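Local coordinates for protein Sqt1 (Chaetomium thermophilum, PDB 4ZOY) that probably captures a nascent ribosomal protein during its translation, acting as a dedicated WD40-repeat chaperone in ribosome biogenesis, at residues Asn143-Cys148 against Asn155-Gly160; Val168-Ala173 against Gln181-Tyr186. One frame throughout, in Å; residues are numbered along the deposited sequence.

Contact 1: residues Asn143-Cys148 against Asn155-Gly160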
loop_
_atom_site.group_PDB
_atom_site.type_symbol
_atom_site.label_atom_id
_atom_site.label_comp_id
_atom_site.label_asym_id
_atom_site.label_seq_id
_atom_site.Cartn_x
_atom_site.Cartn_y
_atom_site.Cartn_z
ATOM N N ASN A 143 4.739 -9.574 5.557
ATOM C CA ASN A 143 3.616 -9.397 4.635
ATOM C C ASN A 143 3.490 -7.992 4.055
ATOM O O ASN A 143 3.006 -7.825 2.932
ATOM C CB ASN A 143 2.306 -9.779 5.325
ATOM C CG ASN A 143 2.193 -11.263 5.538
ATOM O OD1 ASN A 143 2.859 -12.037 4.852
ATOM N ND2 ASN A 143 1.350 -11.676 6.477
ATOM N N TRP A 144 3.920 -6.984 4.815
ATOM C CA TRP A 144 3.782 -5.598 4.385
ATOM C C TRP A 144 4.669 -4.686 5.220
ATOM O O TRP A 144 5.038 -5.031 6.342
ATOM C CB TRP A 144 2.310 -5.126 4.474
ATOM C CG TRP A 144 1.686 -5.278 5.839
ATOM C CD1 TRP A 144 0.922 -6.326 6.276
ATOM C CD2 TRP A 144 1.806 -4.378 6.956
ATOM N NE1 TRP A 144 0.533 -6.122 7.582
ATOM C CE2 TRP A 144 1.074 -4.941 8.023
ATOM C CE3 TRP A 144 2.439 -3.143 7.148
ATOM C CZ2 TRP A 144 0.981 -4.323 9.270
ATOM C CZ3 TRP A 144 2.342 -2.529 8.388
ATOM C CH2 TRP A 144 1.619 -3.121 9.428
ATOM N N PHE A 145 4.997 -3.534 4.638
ATOM C CA PHE A 145 5.663 -2.415 5.309
ATOM C C PHE A 145 4.766 -1.195 5.262
ATOM O O PHE A 145 4.053 -0.994 4.282
ATOM C CB PHE A 145 6.963 -2.006 4.617
ATOM C CG PHE A 145 8.129 -2.918 4.844
ATOM C CD1 PHE A 145 8.210 -3.743 5.946
ATOM C CD2 PHE A 145 9.180 -2.901 3.943
ATOM C CE1 PHE A 145 9.326 -4.568 6.131
ATOM C CE2 PHE A 145 10.281 -3.709 4.128
ATOM C CZ PHE A 145 10.359 -4.531 5.223
ATOM N N ALA A 146 4.871 -0.326 6.264
ATOM C CA ALA A 146 4.252 0.994 6.175
ATOM C C ALA A 146 5.104 1.998 6.930
ATOM O O ALA A 146 5.308 1.837 8.138
ATOM C CB ALA A 146 2.827 0.969 6.739
ATOM N N PRO A 147 5.627 3.012 6.234
ATOM C CA PRO A 147 6.421 4.019 6.941
ATOM C C PRO A 147 5.521 4.940 7.757
ATOM O O PRO A 147 4.413 5.274 7.342
ATOM C CB PRO A 147 7.124 4.778 5.809
ATOM C CG PRO A 147 6.167 4.653 4.639
ATOM C CD PRO A 147 5.571 3.264 4.780
ATOM N N CYS A 148 6.009 5.345 8.920
ATOM C CA CYS A 148 5.291 6.244 9.794
ATOM C C CYS A 148 5.274 7.665 9.238
ATOM O O CYS A 148 6.327 8.224 8.980
ATOM C CB CYS A 148 5.969 6.204 11.134
ATOM S SG CYS A 148 5.145 7.269 12.366
ATOM N N ASN A 155 11.972 8.225 10.021
ATOM C CA ASN A 155 12.622 6.945 9.776
ATOM C C ASN A 155 12.105 5.827 10.673
ATOM O O ASN A 155 12.855 4.955 11.116
ATOM C CB ASN A 155 14.142 7.116 9.912
ATOM C CG ASN A 155 14.680 8.074 8.884
ATOM O OD1 ASN A 155 14.320 7.986 7.710
ATOM N ND2 ASN A 155 15.491 9.037 9.316
ATOM N N THR A 156 10.798 5.864 10.922
ATOM C CA THR A 156 10.113 4.815 11.647
ATOM C C THR A 156 9.259 4.020 10.668
ATOM O O THR A 156 8.622 4.600 9.776
ATOM C CB THR A 156 9.272 5.419 12.772
ATOM O OG1 THR A 156 10.165 6.116 13.653
ATOM C CG2 THR A 156 8.539 4.339 13.554
ATOM N N ILE A 157 9.301 2.698 10.800
ATOM C CA ILE A 157 8.587 1.803 9.886
ATOM C C ILE A 157 7.851 0.718 10.657
ATOM O O ILE A 157 8.335 0.234 11.687
ATOM C CB ILE A 157 9.567 1.158 8.857
ATOM C CG1 ILE A 157 8.841 0.278 7.845
ATOM C CG2 ILE A 157 10.654 0.343 9.556
ATOM C CD1 ILE A 157 9.791 -0.564 7.017
ATOM N N ALA A 158 6.680 0.335 10.156
ATOM C CA ALA A 158 5.950 -0.793 10.681
ATOM C C ALA A 158 5.940 -1.921 9.683
ATOM O O ALA A 158 6.003 -1.698 8.466
ATOM C CB ALA A 158 4.516 -0.401 11.022
ATOM N N LEU A 159 5.816 -3.127 10.208
ATOM C CA LEU A 159 5.559 -4.302 9.379
ATOM C C LEU A 159 4.571 -5.227 10.062
ATOM O O LEU A 159 4.401 -5.195 11.284
ATOM C CB LEU A 159 6.865 -5.038 9.067
ATOM C CG LEU A 159 7.623 -5.741 10.199
ATOM C CD1 LEU A 159 7.056 -7.119 10.547
ATOM C CD2 LEU A 159 9.099 -5.844 9.786
ATOM N N GLY A 160 3.934 -6.078 9.271
ATOM C CA GLY A 160 3.099 -7.135 9.802
ATOM C C GLY A 160 3.569 -8.454 9.237
ATOM O O GLY A 160 4.086 -8.486 8.118
HETATM O O HOH W 1 8.830 8.029 9.988
#

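Contact 2: residues Val168-Ala173 against Gln181-Tyr186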
loop_
_atom_site.group_PDB
_atom_site.type_symbol
_atom_site.label_atom_id
_atom_site.label_comp_id
_atom_site.label_asym_id
_atom_site.label_seq_id
_atom_site.Cartn_x
_atom_site.Cartn_y
_atom_site.Cartn_z
ATOM N N VAL A 168 7.227 -2.345 15.061
ATOM C CA VAL A 168 7.554 -0.980 14.696
ATOM C C VAL A 168 9.020 -0.725 15.022
ATOM O O VAL A 168 9.441 -0.928 16.158
ATOM C CB VAL A 168 6.655 0.043 15.434
ATOM C CG1 VAL A 168 7.014 1.454 15.015
ATOM C CG2 VAL A 168 5.173 -0.255 15.157
ATOM N N PHE A 169 9.789 -0.316 14.016
ATOM C CA PHE A 169 11.221 -0.084 14.173
ATOM C C PHE A 169 11.546 1.358 13.885
ATOM O O PHE A 169 10.921 1.977 13.019
ATOM C CB PHE A 169 12.054 -0.946 13.213
ATOM C CG PHE A 169 11.855 -2.414 13.366
ATOM C CD1 PHE A 169 12.566 -3.126 14.323
ATOM C CD2 PHE A 169 10.978 -3.106 12.533
ATOM C CE1 PHE A 169 12.397 -4.503 14.462
ATOM C CE2 PHE A 169 10.805 -4.471 12.664
ATOM C CZ PHE A 169 11.515 -5.180 13.633
ATOM N N THR A 170 12.562 1.885 14.568
ATOM C CA THR A 170 13.087 3.185 14.191
ATOM C C THR A 170 14.552 3.031 13.787
ATOM O O THR A 170 15.315 2.332 14.449
ATOM C CB THR A 170 12.910 4.213 15.322
ATOM O OG1 THR A 170 11.512 4.504 15.444
ATOM C CG2 THR A 170 13.629 5.497 14.989
ATOM N N LEU A 171 14.898 3.655 12.665
ATOM C CA LEU A 171 16.221 3.528 12.062
ATOM C C LEU A 171 17.016 4.756 12.478
ATOM O O LEU A 171 16.827 5.847 11.946
ATOM C CB LEU A 171 16.099 3.386 10.536
ATOM C CG LEU A 171 15.141 2.245 10.152
ATOM C CD1 LEU A 171 15.089 2.019 8.644
ATOM C CD2 LEU A 171 15.482 0.939 10.866
ATOM N N ASP A 172 17.872 4.567 13.478
ATOM C CA ASP A 172 18.543 5.677 14.146
ATOM C C ASP A 172 19.854 5.221 14.778
ATOM O O ASP A 172 19.908 4.185 15.446
ATOM C CB ASP A 172 17.608 6.287 15.205
ATOM C CG ASP A 172 18.229 7.459 15.961
ATOM O OD1 ASP A 172 19.412 7.808 15.730
ATOM O OD2 ASP A 172 17.505 8.052 16.790
ATOM N N ALA A 173 20.905 6.004 14.530
ATOM C CA ALA A 173 22.167 5.940 15.272
ATOM C C ALA A 173 22.992 4.691 15.010
ATOM O O ALA A 173 24.108 4.574 15.523
ATOM C CB ALA A 173 21.897 6.069 16.754
ATOM N N GLN A 181 16.416 0.260 16.319
ATOM C CA GLN A 181 15.505 0.287 17.489
ATOM C C GLN A 181 14.195 -0.420 17.278
ATOM O O GLN A 181 13.497 -0.173 16.297
ATOM C CB GLN A 181 15.173 1.735 17.877
ATOM C CG GLN A 181 16.162 2.378 18.673
ATOM C CD GLN A 181 16.063 3.883 18.514
ATOM O OE1 GLN A 181 16.046 4.435 17.329
ATOM N NE2 GLN A 181 15.987 4.580 19.660
ATOM N N ILE A 182 13.809 -1.203 18.266
ATOM C CA ILE A 182 12.464 -1.714 18.321
ATOM C C ILE A 182 11.565 -0.803 19.162
ATOM O O ILE A 182 11.736 -0.703 20.382
ATOM C CB ILE A 182 12.457 -3.108 18.895
ATOM C CG1 ILE A 182 13.405 -4.003 18.096
ATOM C CG2 ILE A 182 11.054 -3.648 18.928
ATOM C CD1 ILE A 182 13.376 -5.427 18.566
ATOM N N VAL A 183 10.610 -0.132 18.520
ATOM C CA VAL A 183 9.660 0.728 19.234
ATOM C C VAL A 183 8.532 -0.089 19.857
ATOM O O VAL A 183 8.157 0.125 21.017
ATOM C CB VAL A 183 9.077 1.779 18.291
ATOM C CG1 VAL A 183 8.093 2.689 19.027
ATOM C CG2 VAL A 183 10.195 2.589 17.653
ATOM N N GLN A 184 7.984 -1.019 19.076
ATOM C CA GLN A 184 6.922 -1.912 19.530
ATOM C C GLN A 184 7.018 -3.270 18.871
ATOM O O GLN A 184 7.487 -3.385 17.738
ATOM C CB GLN A 184 5.532 -1.341 19.216
ATOM C CG GLN A 184 5.225 0.016 19.782
ATOM C CD GLN A 184 4.881 -0.007 21.256
ATOM O OE1 GLN A 184 4.837 -1.062 21.887
ATOM N NE2 GLN A 184 4.612 1.168 21.808
ATOM N N SER A 185 6.561 -4.291 19.586
ATOM C CA SER A 185 6.327 -5.605 19.002
ATOM C C SER A 185 5.023 -6.127 19.583
ATOM O O SER A 185 4.925 -6.393 20.784
ATOM C CB SER A 185 7.483 -6.571 19.278
ATOM O OG SER A 185 7.618 -6.823 20.669
ATOM N N TYR A 186 4.015 -6.242 18.728
ATOM C CA TYR A 186 2.673 -6.628 19.144
ATOM C C TYR A 186 2.319 -8.023 18.674
ATOM O O TYR A 186 2.663 -8.405 17.552
ATOM C CB TYR A 186 1.634 -5.672 18.581
ATOM C CG TYR A 186 1.778 -4.227 18.966
ATOM C CD1 TYR A 186 1.498 -3.798 20.261
ATOM C CD2 TYR A 186 2.146 -3.276 18.022
ATOM C CE1 TYR A 186 1.611 -2.463 20.606
ATOM C CE2 TYR A 186 2.256 -1.948 18.355
ATOM C CZ TYR A 186 1.979 -1.543 19.649
ATOM O OH TYR A 186 2.079 -0.207 19.963
HETATM O O HOH W 2 15.188 7.659 17.958
#

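Contact 1: residues Asn143-Cys148 against Asn155-Gly160
Trp-144 lays one face of its indole over the backbone of Leu-159 and Gly-160, with Gly-160 N above the middle of the ring system and 3.3 Å from Trp-144 CE2. The side chain reaches it because CG stands between the backbone N and the carbonyl carbon (chi1 56°), which folds the ring across toward the neighbouring strand. Gly-160 tolerates this closeness by lacking a CB, which would collide with NE1. Its amide also gives a weak hydrogen bond to Trp-144 O. The reverse surface of the pair holds Phe-145, Ile-157 and Leu-159. Ile-157, extended through both torsions, sets CD1 over the Phe-145 ring face in a CH-pi contact, 3.8 Å from the centroid and 18° off the normal, while Leu-159 CB meets the ring's edge 3.6 Å from Phe-145 CD1. These two surfaces belong to an antiparallel hairpin formed by the first two strands of a propeller blade, the inner half of that blade. Ala-146 and Ala-158 exchange two backbone bonds, Ala-146 N to Ala-158 O at 2.8 Å and Ala-158 N to Ala-146 O at 2.9 Å. Toward the turn, Cys-148 N points almost straight at Thr-156 O (2.8 Å, 174°). Beyond this, water 1 donates to Cys-148 O at 2.7 Å and accepts from Thr-156 N. Farther out, Ala-146 O also takes a bond from Trp-198 NE1, and Asn-143 ND2 bonds to Cys-193 O, both on the next blade. Phe-145 rests on Ala-94 and Thr-96 of the preceding one.

Contact 2: residues Val168-Ala173 against Gln181-Tyr186
Phe-169 (chi1 -59°) and Ile-182 (chi1 -55°) both turn their first branch, CG and CG1, away from the carbonyl carbon, and as a non-hydrogen-bonded pair they rise from the sheet side by side, with Phe-169 CE1 3.8 Å from Ile-182 CG1. Gln-181 O approaches the edge of the same ring, near its plane, and also receives the amide of Thr-170 (Thr-170 N to Gln-181 O, 2.8 Å). With an alanine here in place of Phe-169, Ile-182 CG1 would probably lose one apolar neighbour and a gap would open beside Ile-157 and Leu-159, which the ring also touches. On the other face, Val-168 CG1 packs 3.9 Å from Val-183 CB, the two side chains crossing at a slant. Thr-170 and Gln-181 run alongside each other there; the hydroxyl of Thr-170 has its polar partner in Thr-156 on the preceding strand. At the exposed end, water 2 donates to Asp-172 OD2 at 2.6 Å and, weakly, to Gln-181 OE1 at 3.4 Å, while the carboxylate and amide planes stand 73° apart. The register slips by one residue in the middle: Val-168 O is gripped by two amides, Val-183 N at 2.8 Å and Gln-184 N at 3.3 Å, and Val-168 N returns a bond to Gln-184 O. Val-183 has a helix-like backbone, and it and Gln-184 both face Val-168. These features define a classic beta bulge, set here in the edge strand of a WD40 blade, on the outer rim of the propeller.

Overall arrangement
Contacts 1 and 2 are successive hairpins of one four-stranded blade, in a chain whose eight such sheets form a propeller. The inner hairpin, centred about 10 Å from the centre of the chain, is mostly buried; the outer one, at about 20 Å, is only partly so. Their own centres lie about 10 Å apart, and strands 156-161 and 166-171 join them: Ile-157 O is 2.8 Å from Phe-169 N, and Thr-156 OG1 is 2.8 Å from Thr-170 OG1, both probable hydrogen bonds. Chemistry follows place. Contact 1 combines buried ring packing with an unbroken register, neighbouring blades lying on both sides; contact 2 has a bulge and the exposed Asp-172/Gln-181 end.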